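Local coordinates for protein glucanase (Clostridium thermocellum, PDB 5GXX) that probably hydrolyses internal beta-1,4-glucosidic bonds of cellulose, as a family 9 endoglucanase belonging to the cellulosome, at residues G69-Y73 against V154-V158; I254-R258 against L311-Y315; L11-I15 against S82-L88; L45-Y49 against A93-D97. The protein carries 1 engineered substitution. One frame throughout, in Å; residues are numbered along the deposited sequence.

Contact 1: G69-Y73 against V154-V158; sequences GWALY and VGSIV
Two like-directed helices, 58-75 and 142-158, meet here in an apolar helix-helix contact within the catalytic domain. The axes of the two short segments come within 8.9 Å and cross at 37°, an approach helped by G69, whose lack of a side chain lets V154 lie directly against the backbone. V154 CG2, the branch that points away from the residue's own N, comes within 3.6 Å of G69 C. One turn on, V158 packs against the same backbone: its CG1 settles 3.5 Å from G69 O and equally near to Y73 N, the two atoms joined by a helical hydrogen bond. A beta-branched residue suits such a place, because its two methyls branch right beside the main chain and cover polar atoms already satisfied within the helix.

The flanks are held by larger side chains. L72 crosses V158 at about a right angle, their CB atoms 3.9 Å apart, and also packs on L92 of helix 85-101. Y73 carries the other flank. Its chi1 of -179° lays the ring alongside I157, and CD1 on the ring edge meets I157 CG2 at 3.8 Å, the methyl lying in the ring plane. Tyrosine fits this partly exposed border, offering an apolar edge to I157 while W207 packs edge-to-face against the same ring. Two helices that run roughly the same way without being consecutive in the chain fit the (alpha/alpha)6 barrel of glycosyl hydrolase family 9, where helices of the same layer share a direction.

Contact 2: I254-R258 against L311-Y315; sequences ILLAR and LAFVY
The hydroxyl oxygen of Y315 is gripped twice, by H266 ND1 and by Q270 NE2, both from helix 263-276, and this fixes the ring that packs beside I254 and A257. The ring presents its edge to both: I254 CG2 stands 4.2 Å from Y315 CD1, and A257 CB is 4.4 Å from Y315 CE1. Alanine suits a place so close to the ring edge, where its single methyl is enough to make the touch.

I254 is the chief apolar residue of helix 249-260 in this contact. Its extended chi2 of 166° carries CD1 across to L311, where it lies 3.8 Å from L311 CB and is just as near to CG and CD2. The second branch, CG2, also approaches V314 CG1, so the isoleucine serves three partners by dividing its methyls between them.

R258 marks the exposed border. Its long chain turns at chi3 (66°) and brings NH1 within 4.0 Å of V314 CG1, obliquely to the guanidinium plane. Water 1 donates to V314 O at 2.9 Å and accepts a weak bond from R258 NH1, while NH2 forms a salt bridge with E74 of helix 58-75. Direct contact between the nearly parallel segments is thus mainly apolar and buried, although their axes stay 10.7 Å apart. The polar side chains tie mostly to residues beyond the two segments; between the segments themselves the polar link runs through water 1 and is weak on the arginine side.

Contact 3: L11-I15 against S82-L88; sequences LQKAI and SGQRLHL
The striking feature is a folded glutamine, Q84, near the start of helix 85-101, which lies at the centre of the contact and presses its amide against the backbone of Q12 instead of bonding to it directly. Q84 OE1 comes within 3.4 Å of Q12 CA, while its CD sits 3.6 Å from Q12 CB; the side-chain amide planes of Q12 and Q84 are 58° apart. Water 2 completes the polar link, donating both to Q84 OE1, at 2.7 Å, and to Q12 O.

The fold of the side chain explains the fit. A bend at chi2 (-52°) turns the amide back to its own loop, where NE2 donates to S82 O over 3.1 Å, nearly straight at 159°, the carbonyl oxygen lying in the amide plane. Glutamine thus gives one end of its amide to its own chain and the other to the water. S82 OG, in turn, accepts from Q84 N, forming an ST turn, and also bonds to I79 O.

Apolar side chains close in around the aliphatic part of Q84. I15 CD1 lies 3.7 Å from Q84 CB and also touches L88 CB; L11 CD2 covers the same Q84 CB from 3.9 Å. The amide of Q12 has its own partner, OE1 accepting from L434 N. The ST turn lies in the short link between helices 58-75 and 85-101; together with the packing on helix 7-20 it is consistent with the helical barrel of family 9.

Contact 4: L45-Y49 against A93-D97; sequences LGGWY and AFALD
W48 and A95 make a dry stack of indole on methyl, whereas the other part of this contact, around F94 and G47, is bridged by a water. The methyl of A95 sits over one face of the indole in a CH-pi contact, CB 3.5 Å from the centroid of the six-membered ring and only 14° off its normal. A small residue suits this place, since the flat ring lies close upon helix 85-101. Although the CB of W48 does not aim at the helix, a chi1 of -64° and the length of the indole bring its six-membered ring over A95. M61, S64 and L68 of helix 58-75 also touch the indole.

On the water-bridged side the ring of partly exposed F94, placed against the loop by a chi1 of -172°, meets the backbone of two glycines. G47 O lies in the plane of this ring at its edge, 3.3 Å from CE2, where the slightly positive rim of the ring suits a carbonyl oxygen; G46 CA is less close, 4.0 Å from CZ. Both glycines have positive phi, a conformation that glycine adopts readily. Water 3 accepts from G47 N at 3.3 Å and donates to F94 O at 2.6 Å, and rests over the centre of one face of the F94 ring, 3.6 Å above it. It thereby joins two main chains that do not bond directly. The GGWY run leads straight into the DAGDH sequence, a signature of glycosyl hydrolase family 9 that in these enzymes belongs to the active centre, so this contact probably helps to place the approach to that motif against helix 85-101.

Overall arrangement
From the N terminus, contact 3 ties helix 7-20 to the start of helix 85-101, closing a stretch of 66 residues. Contact 4 joins the loop at 45-49 to later turns of that helix across 43 residues, and contact 1 brings helix 58-75 to helix 142-158 across 80. These three cross one another, their segments alternating along the chain, and so interlock four long helices. Helix 58-75 rests on helix 85-101 through L72 and L88, and G155 meets L96 between contacts 1 and 4. Contact 2 follows in series, closing 52 residues between helices 249-260 and 301-318; W70 of contact 1 packs on L255 and L311, bringing this later pair into the same catalytic domain core.

Contact 1: G69-Y73 against V154-V158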
loop_
_atom_site.group_PDB
_atom_site.type_symbol
_atom_site.label_atom_id
_atom_site.label_comp_id
_atom_site.label_asym_id
_atom_site.label_seq_id
_atom_site.Cartn_x
_atom_site.Cartn_y
_atom_site.Cartn_z
ATOM N N GLY A 69 4.320 -7.035 -51.729
ATOM C CA GLY A 69 3.903 -7.673 -52.976
ATOM C C GLY A 69 4.345 -6.846 -54.165
ATOM O O GLY A 69 4.881 -7.395 -55.140
ATOM N N TRP A 70 4.165 -5.527 -54.073
ATOM C CA TRP A 70 4.516 -4.640 -55.180
ATOM C C TRP A 70 6.024 -4.713 -55.407
ATOM O O TRP A 70 6.458 -4.735 -56.563
ATOM C CB TRP A 70 4.013 -3.211 -54.930
ATOM C CG TRP A 70 4.044 -2.291 -56.125
ATOM C CD1 TRP A 70 4.339 -2.632 -57.409
ATOM C CD2 TRP A 70 3.743 -0.884 -56.145
ATOM N NE1 TRP A 70 4.266 -1.526 -58.225
ATOM C CE2 TRP A 70 3.898 -0.440 -57.473
ATOM C CE3 TRP A 70 3.398 0.054 -55.154
ATOM C CZ2 TRP A 70 3.693 0.895 -57.844
ATOM C CZ3 TRP A 70 3.184 1.367 -55.523
ATOM C CH2 TRP A 70 3.357 1.785 -56.851
ATOM N N ALA A 71 6.808 -4.770 -54.327
ATOM C CA ALA A 71 8.262 -4.905 -54.460
ATOM C C ALA A 71 8.638 -6.144 -55.281
ATOM O O ALA A 71 9.485 -6.078 -56.185
ATOM C CB ALA A 71 8.912 -4.931 -53.094
ATOM N N LEU A 72 7.996 -7.266 -54.970
ATOM C CA LEU A 72 8.231 -8.507 -55.691
ATOM C C LEU A 72 7.740 -8.404 -57.129
ATOM O O LEU A 72 8.401 -8.926 -58.032
ATOM C CB LEU A 72 7.564 -9.686 -54.971
ATOM C CG LEU A 72 8.233 -10.185 -53.683
ATOM C CD1 LEU A 72 7.318 -11.121 -52.890
ATOM C CD2 LEU A 72 9.586 -10.866 -53.915
ATOM N N TYR A 73 6.601 -7.741 -57.346
ATOM C CA TYR A 73 6.005 -7.597 -58.674
ATOM C C TYR A 73 6.923 -6.838 -59.625
ATOM O O TYR A 73 7.038 -7.192 -60.796
ATOM C CB TYR A 73 4.626 -6.927 -58.572
ATOM C CG TYR A 73 3.884 -6.749 -59.876
ATOM C CD1 TYR A 73 3.080 -7.770 -60.401
ATOM C CD2 TYR A 73 3.939 -5.545 -60.566
ATOM C CE1 TYR A 73 2.388 -7.595 -61.598
ATOM C CE2 TYR A 73 3.248 -5.360 -61.751
ATOM C CZ TYR A 73 2.477 -6.394 -62.268
ATOM O OH TYR A 73 1.803 -6.177 -63.454
ATOM N N VAL A 154 -2.274 -8.415 -55.366
ATOM C CA VAL A 154 -0.865 -8.483 -55.736
ATOM C C VAL A 154 -0.156 -9.745 -55.227
ATOM O O VAL A 154 0.636 -10.351 -55.954
ATOM C CB VAL A 154 -0.110 -7.184 -55.382
ATOM C CG1 VAL A 154 -0.101 -6.907 -53.862
ATOM C CG2 VAL A 154 1.291 -7.224 -55.964
ATOM N N GLY A 155 -0.457 -10.180 -54.004
ATOM C CA GLY A 155 0.131 -11.410 -53.478
ATOM C C GLY A 155 -0.143 -12.627 -54.344
ATOM O O GLY A 155 0.731 -13.477 -54.533
ATOM N N SER A 156 -1.367 -12.684 -54.865
ATOM C CA SER A 156 -1.785 -13.798 -55.724
ATOM C C SER A 156 -0.942 -13.851 -56.996
ATOM O O SER A 156 -0.653 -14.937 -57.491
ATOM C CB SER A 156 -3.278 -13.699 -56.050
ATOM O OG SER A 156 -3.561 -12.837 -57.146
ATOM N N ILE A 157 -0.524 -12.698 -57.512
ATOM C CA ILE A 157 0.359 -12.670 -58.683
ATOM C C ILE A 157 1.764 -13.147 -58.310
ATOM O O ILE A 157 2.304 -14.094 -58.888
ATOM C CB ILE A 157 0.506 -11.249 -59.278
ATOM C CG1 ILE A 157 -0.869 -10.667 -59.604
ATOM C CG2 ILE A 157 1.471 -11.213 -60.474
ATOM C CD1 ILE A 157 -0.833 -9.212 -60.065
ATOM N N VAL A 158 2.365 -12.470 -57.338
ATOM C CA VAL A 158 3.779 -12.695 -57.081
ATOM C C VAL A 158 4.059 -14.033 -56.404
ATOM O O VAL A 158 5.177 -14.551 -56.509
ATOM C CB VAL A 158 4.437 -11.487 -56.354
ATOM C CG1 VAL A 158 4.113 -10.209 -57.087
ATOM C CG2 VAL A 158 4.005 -11.369 -54.895
#

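Contact 2: I254-R258 against L311-Y315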
loop_
_atom_site.group_PDB
_atom_site.type_symbol
_atom_site.label_atom_id
_atom_site.label_comp_id
_atom_site.label_asym_id
_atom_site.label_seq_id
_atom_site.Cartn_x
_atom_site.Cartn_y
_atom_site.Cartn_z
ATOM N N ILE A 254 0.174 5.768 -60.907
ATOM C CA ILE A 254 1.398 5.332 -61.562
ATOM C C ILE A 254 1.181 4.008 -62.291
ATOM O O ILE A 254 1.574 3.875 -63.449
ATOM C CB ILE A 254 2.587 5.303 -60.572
ATOM C CG1 ILE A 254 3.018 6.746 -60.272
ATOM C CG2 ILE A 254 3.751 4.469 -61.108
ATOM C CD1 ILE A 254 3.938 6.857 -59.072
ATOM N N LEU A 255 0.533 3.058 -61.620
ATOM C CA LEU A 255 0.223 1.776 -62.232
ATOM C C LEU A 255 -0.704 1.953 -63.429
ATOM O O LEU A 255 -0.544 1.260 -64.430
ATOM C CB LEU A 255 -0.409 0.822 -61.207
ATOM C CG LEU A 255 0.480 0.390 -60.042
ATOM C CD1 LEU A 255 -0.363 -0.335 -58.995
ATOM C CD2 LEU A 255 1.670 -0.456 -60.497
ATOM N N LEU A 256 -1.665 2.869 -63.345
ATOM C CA LEU A 256 -2.611 3.096 -64.441
ATOM C C LEU A 256 -2.023 3.868 -65.621
ATOM O O LEU A 256 -2.486 3.720 -66.755
ATOM C CB LEU A 256 -3.857 3.819 -63.936
ATOM C CG LEU A 256 -4.887 2.996 -63.153
ATOM C CD1 LEU A 256 -6.100 3.884 -62.928
ATOM C CD2 LEU A 256 -5.314 1.752 -63.939
ATOM N N ALA A 257 -1.012 4.697 -65.348
ATOM C CA ALA A 257 -0.217 5.327 -66.401
ATOM C C ALA A 257 0.489 4.252 -67.213
ATOM O O ALA A 257 0.443 4.275 -68.444
ATOM C CB ALA A 257 0.811 6.289 -65.805
ATOM N N ARG A 258 1.137 3.314 -66.525
ATOM C CA ARG A 258 1.788 2.208 -67.223
ATOM C C ARG A 258 0.778 1.328 -67.974
ATOM O O ARG A 258 1.001 0.982 -69.140
ATOM C CB ARG A 258 2.700 1.420 -66.280
ATOM C CG ARG A 258 3.516 0.320 -66.936
ATOM C CD ARG A 258 4.569 -0.210 -65.983
ATOM N NE ARG A 258 3.945 -0.880 -64.839
ATOM C CZ ARG A 258 4.594 -1.323 -63.771
ATOM N NH1 ARG A 258 5.906 -1.187 -63.674
ATOM N NH2 ARG A 258 3.918 -1.925 -62.803
ATOM N N LEU A 311 7.966 4.742 -55.414
ATOM C CA LEU A 311 7.099 5.172 -56.510
ATOM C C LEU A 311 7.869 5.859 -57.630
ATOM O O LEU A 311 7.584 5.636 -58.814
ATOM C CB LEU A 311 6.034 6.137 -56.005
ATOM C CG LEU A 311 4.695 5.522 -55.590
ATOM C CD1 LEU A 311 4.840 4.549 -54.426
ATOM C CD2 LEU A 311 3.674 6.601 -55.255
ATOM N N ALA A 312 8.846 6.688 -57.244
ATOM C CA ALA A 312 9.676 7.408 -58.209
ATOM C C ALA A 312 10.531 6.459 -59.046
ATOM O O ALA A 312 10.622 6.647 -60.264
ATOM C CB ALA A 312 10.529 8.467 -57.502
ATOM N N PHE A 313 11.104 5.431 -58.423
ATOM C CA PHE A 313 11.862 4.428 -59.171
ATOM C C PHE A 313 10.941 3.710 -60.166
ATOM O O PHE A 313 11.305 3.518 -61.329
ATOM C CB PHE A 313 12.492 3.373 -58.245
ATOM C CG PHE A 313 13.759 3.793 -57.525
ATOM C CD1 PHE A 313 14.827 4.419 -58.167
ATOM C CD2 PHE A 313 13.909 3.466 -56.184
ATOM C CE1 PHE A 313 15.986 4.762 -57.476
ATOM C CE2 PHE A 313 15.080 3.758 -55.479
ATOM C CZ PHE A 313 16.129 4.410 -56.125
ATOM N N VAL A 314 9.771 3.271 -59.704
ATOM C CA VAL A 314 8.852 2.523 -60.563
ATOM C C VAL A 314 8.418 3.390 -61.746
ATOM O O VAL A 314 8.404 2.939 -62.893
ATOM C CB VAL A 314 7.635 1.977 -59.780
ATOM C CG1 VAL A 314 6.591 1.393 -60.748
ATOM C CG2 VAL A 314 8.036 0.907 -58.775
ATOM N N TYR A 315 8.110 4.656 -61.482
ATOM C CA TYR A 315 7.674 5.547 -62.538
ATOM C C TYR A 315 8.819 5.835 -63.514
ATOM O O TYR A 315 8.646 5.731 -64.731
ATOM C CB TYR A 315 7.068 6.839 -61.986
ATOM C CG TYR A 315 6.474 7.650 -63.119
ATOM C CD1 TYR A 315 5.351 7.178 -63.824
ATOM C CD2 TYR A 315 7.047 8.867 -63.510
ATOM C CE1 TYR A 315 4.833 7.878 -64.896
ATOM C CE2 TYR A 315 6.513 9.590 -64.581
ATOM C CZ TYR A 315 5.407 9.090 -65.255
ATOM O OH TYR A 315 4.856 9.779 -66.313
HETATM O O HOH W 1 8.591 0.323 -64.033
#

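Contact 3: L11-I15 against S82-L88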
loop_
_atom_site.group_PDB
_atom_site.type_symbol
_atom_site.label_atom_id
_atom_site.label_comp_id
_atom_site.label_asym_id
_atom_site.label_seq_id
_atom_site.Cartn_x
_atom_site.Cartn_y
_atom_site.Cartn_z
ATOM N N LEU A 11 18.586 -4.475 -47.466
ATOM C CA LEU A 11 17.400 -5.250 -47.816
ATOM C C LEU A 11 17.199 -6.476 -46.945
ATOM O O LEU A 11 16.070 -6.719 -46.469
ATOM C CB LEU A 11 17.484 -5.672 -49.284
ATOM C CG LEU A 11 16.339 -6.553 -49.782
ATOM C CD1 LEU A 11 15.021 -5.785 -49.696
ATOM C CD2 LEU A 11 16.626 -7.014 -51.221
ATOM N N GLN A 12 18.278 -7.232 -46.762
ATOM C CA GLN A 12 18.310 -8.413 -45.909
ATOM C C GLN A 12 17.792 -8.087 -44.511
ATOM O O GLN A 12 16.945 -8.800 -43.965
ATOM C CB GLN A 12 19.747 -8.953 -45.866
ATOM C CG GLN A 12 20.020 -10.076 -44.869
ATOM C CD GLN A 12 21.508 -10.375 -44.769
ATOM O OE1 GLN A 12 22.337 -9.455 -44.800
ATOM N NE2 GLN A 12 21.855 -11.659 -44.649
ATOM N N LYS A 13 18.264 -6.978 -43.949
ATOM C CA LYS A 13 17.843 -6.575 -42.618
ATOM C C LYS A 13 16.415 -6.052 -42.604
ATOM O O LYS A 13 15.646 -6.389 -41.701
ATOM C CB LYS A 13 18.854 -5.592 -42.010
ATOM C CG LYS A 13 20.144 -6.325 -41.686
ATOM C CD LYS A 13 21.272 -5.402 -41.244
ATOM C CE LYS A 13 22.462 -6.275 -40.825
ATOM N NZ LYS A 13 23.603 -5.450 -40.347
ATOM N N ALA A 14 16.073 -5.254 -43.611
ATOM C CA ALA A 14 14.746 -4.653 -43.711
ATOM C C ALA A 14 13.628 -5.690 -43.813
ATOM O O ALA A 14 12.538 -5.463 -43.291
ATOM C CB ALA A 14 14.684 -3.616 -44.849
ATOM N N ILE A 15 13.940 -6.845 -44.400
ATOM C CA ILE A 15 13.000 -7.963 -44.456
ATOM C C ILE A 15 12.879 -8.686 -43.121
ATOM O O ILE A 15 11.766 -9.029 -42.691
ATOM C CB ILE A 15 13.417 -8.956 -45.561
ATOM C CG1 ILE A 15 13.357 -8.262 -46.923
ATOM C CG2 ILE A 15 12.499 -10.198 -45.564
ATOM C CD1 ILE A 15 14.145 -9.021 -47.999
ATOM N N SER A 82 21.108 -10.809 -54.433
ATOM C CA SER A 82 20.993 -10.447 -53.018
ATOM C C SER A 82 20.637 -11.637 -52.127
ATOM O O SER A 82 20.848 -11.586 -50.915
ATOM C CB SER A 82 19.918 -9.376 -52.826
ATOM O OG SER A 82 18.626 -9.917 -53.051
ATOM N N GLY A 83 20.049 -12.676 -52.716
ATOM C CA GLY A 83 19.643 -13.868 -51.975
ATOM C C GLY A 83 18.422 -13.654 -51.098
ATOM O O GLY A 83 18.109 -14.475 -50.237
ATOM N N GLN A 84 17.722 -12.548 -51.312
ATOM C CA GLN A 84 16.597 -12.193 -50.443
ATOM C C GLN A 84 15.195 -12.514 -50.956
ATOM O O GLN A 84 14.227 -12.351 -50.212
ATOM C CB GLN A 84 16.685 -10.704 -50.075
ATOM C CG GLN A 84 18.021 -10.383 -49.384
ATOM C CD GLN A 84 18.301 -11.299 -48.212
ATOM O OE1 GLN A 84 17.466 -11.434 -47.319
ATOM N NE2 GLN A 84 19.468 -11.950 -48.212
ATOM N N ARG A 85 15.060 -12.949 -52.210
ATOM C CA ARG A 85 13.738 -13.228 -52.768
ATOM C C ARG A 85 12.896 -14.194 -51.933
ATOM O O ARG A 85 11.734 -13.896 -51.646
ATOM C CB ARG A 85 13.813 -13.753 -54.198
ATOM C CG ARG A 85 12.419 -13.826 -54.804
ATOM C CD ARG A 85 12.454 -14.355 -56.227
ATOM N NE ARG A 85 11.133 -14.260 -56.836
ATOM C CZ ARG A 85 10.920 -14.190 -58.147
ATOM N NH1 ARG A 85 11.939 -14.213 -58.996
ATOM N NH2 ARG A 85 9.683 -14.087 -58.611
ATOM N N LEU A 86 13.463 -15.332 -51.540
ATOM C CA LEU A 86 12.688 -16.316 -50.799
ATOM C C LEU A 86 12.336 -15.807 -49.402
ATOM O O LEU A 86 11.239 -16.077 -48.905
ATOM C CB LEU A 86 13.406 -17.672 -50.734
ATOM C CG LEU A 86 13.483 -18.447 -52.061
ATOM C CD1 LEU A 86 14.614 -19.483 -52.057
ATOM C CD2 LEU A 86 12.139 -19.096 -52.422
ATOM N N HIS A 87 13.254 -15.079 -48.772
ATOM C CA HIS A 87 12.926 -14.408 -47.506
ATOM C C HIS A 87 11.738 -13.466 -47.627
ATOM O O HIS A 87 10.832 -13.480 -46.777
ATOM C CB HIS A 87 14.108 -13.626 -46.929
ATOM C CG HIS A 87 15.230 -14.497 -46.459
ATOM N ND1 HIS A 87 15.073 -15.451 -45.478
ATOM C CD2 HIS A 87 16.519 -14.581 -46.863
ATOM C CE1 HIS A 87 16.219 -16.080 -45.288
ATOM N NE2 HIS A 87 17.117 -15.563 -46.109
ATOM N N LEU A 88 11.762 -12.629 -48.664
ATOM C CA LEU A 88 10.681 -11.680 -48.895
ATOM C C LEU A 88 9.356 -12.394 -49.188
ATOM O O LEU A 88 8.315 -12.013 -48.650
ATOM C CB LEU A 88 11.075 -10.693 -49.996
ATOM C CG LEU A 88 10.051 -9.604 -50.322
ATOM C CD1 LEU A 88 9.539 -8.880 -49.071
ATOM C CD2 LEU A 88 10.624 -8.598 -51.314
HETATM O O HOH W 2 16.360 -11.387 -44.848
#

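Contact 4: L45-Y49 against A93-D97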
loop_
_atom_site.group_PDB
_atom_site.type_symbol
_atom_site.label_atom_id
_atom_site.label_comp_id
_atom_site.label_asym_id
_atom_site.label_seq_id
_atom_site.Cartn_x
_atom_site.Cartn_y
_atom_site.Cartn_z
ATOM N N LEU A 45 -5.117 -15.847 -35.642
ATOM C CA LEU A 45 -3.713 -16.086 -35.335
ATOM C C LEU A 45 -2.797 -15.575 -36.436
ATOM O O LEU A 45 -3.225 -15.351 -37.560
ATOM C CB LEU A 45 -3.486 -17.581 -35.116
ATOM C CG LEU A 45 -4.260 -18.192 -33.948
ATOM C CD1 LEU A 45 -4.074 -19.701 -33.969
ATOM C CD2 LEU A 45 -3.750 -17.598 -32.650
ATOM N N GLY A 46 -1.521 -15.426 -36.089
ATOM C CA GLY A 46 -0.493 -14.955 -37.021
ATOM C C GLY A 46 -0.584 -13.482 -37.360
ATOM O O GLY A 46 -1.148 -12.695 -36.597
ATOM N N GLY A 47 -0.057 -13.128 -38.530
ATOM C CA GLY A 47 -0.003 -11.728 -38.943
ATOM C C GLY A 47 1.060 -10.974 -38.160
ATOM O O GLY A 47 1.851 -11.576 -37.426
ATOM N N TRP A 48 1.087 -9.654 -38.326
ATOM C CA TRP A 48 2.131 -8.838 -37.709
ATOM C C TRP A 48 1.588 -7.923 -36.630
ATOM O O TRP A 48 0.539 -7.309 -36.846
ATOM C CB TRP A 48 2.810 -7.912 -38.718
ATOM C CG TRP A 48 3.568 -8.599 -39.823
ATOM C CD1 TRP A 48 4.415 -9.685 -39.713
ATOM C CD2 TRP A 48 3.552 -8.242 -41.209
ATOM N NE1 TRP A 48 4.935 -10.007 -40.954
ATOM C CE2 TRP A 48 4.403 -9.150 -41.887
ATOM C CE3 TRP A 48 2.902 -7.242 -41.953
ATOM C CZ2 TRP A 48 4.630 -9.073 -43.259
ATOM C CZ3 TRP A 48 3.119 -7.179 -43.319
ATOM C CH2 TRP A 48 3.978 -8.091 -43.960
ATOM N N TYR A 49 2.345 -7.773 -35.538
ATOM C CA TYR A 49 2.130 -6.629 -34.645
ATOM C C TYR A 49 2.473 -5.374 -35.430
ATOM O O TYR A 49 3.393 -5.371 -36.270
ATOM C CB TYR A 49 2.983 -6.726 -33.378
ATOM C CG TYR A 49 2.736 -8.021 -32.657
ATOM C CD1 TYR A 49 1.443 -8.377 -32.288
ATOM C CD2 TYR A 49 3.782 -8.892 -32.360
ATOM C CE1 TYR A 49 1.188 -9.567 -31.639
ATOM C CE2 TYR A 49 3.546 -10.083 -31.692
ATOM C CZ TYR A 49 2.247 -10.410 -31.333
ATOM O OH TYR A 49 2.023 -11.624 -30.728
ATOM N N ALA A 93 3.903 -14.088 -47.344
ATOM C CA ALA A 93 2.851 -15.110 -47.261
ATOM C C ALA A 93 2.272 -15.177 -45.862
ATOM O O ALA A 93 1.086 -15.433 -45.682
ATOM C CB ALA A 93 3.377 -16.487 -47.683
ATOM N N PHE A 94 3.128 -14.978 -44.869
ATOM C CA PHE A 94 2.716 -15.028 -43.474
ATOM C C PHE A 94 1.618 -13.997 -43.204
ATOM O O PHE A 94 0.630 -14.286 -42.526
ATOM C CB PHE A 94 3.946 -14.821 -42.572
ATOM C CG PHE A 94 3.672 -15.049 -41.121
ATOM C CD1 PHE A 94 3.808 -16.326 -40.587
ATOM C CD2 PHE A 94 3.300 -14.004 -40.290
ATOM C CE1 PHE A 94 3.542 -16.579 -39.250
ATOM C CE2 PHE A 94 3.038 -14.255 -38.948
ATOM C CZ PHE A 94 3.161 -15.533 -38.427
ATOM N N ALA A 95 1.785 -12.786 -43.728
ATOM C CA ALA A 95 0.787 -11.744 -43.550
ATOM C C ALA A 95 -0.477 -12.041 -44.358
ATOM O O ALA A 95 -1.583 -11.887 -43.852
ATOM C CB ALA A 95 1.359 -10.374 -43.928
ATOM N N LEU A 96 -0.312 -12.455 -45.612
ATOM C CA LEU A 96 -1.449 -12.796 -46.456
ATOM C C LEU A 96 -2.278 -13.923 -45.836
ATOM O O LEU A 96 -3.508 -13.865 -45.907
ATOM C CB LEU A 96 -1.023 -13.165 -47.882
ATOM C CG LEU A 96 -0.376 -11.981 -48.618
ATOM C CD1 LEU A 96 0.053 -12.391 -50.016
ATOM C CD2 LEU A 96 -1.236 -10.728 -48.669
ATOM N N ASP A 97 -1.638 -14.916 -45.218
ATOM C CA ASP A 97 -2.383 -16.006 -44.582
ATOM C C ASP A 97 -3.319 -15.465 -43.505
ATOM O O ASP A 97 -4.453 -15.919 -43.368
ATOM C CB ASP A 97 -1.445 -17.072 -44.011
ATOM C CG ASP A 97 -0.815 -17.920 -45.097
ATOM O OD1 ASP A 97 -1.269 -17.855 -46.257
ATOM O OD2 ASP A 97 0.147 -18.658 -44.804
HETATM O O HOH W 3 -0.080 -15.759 -40.498
#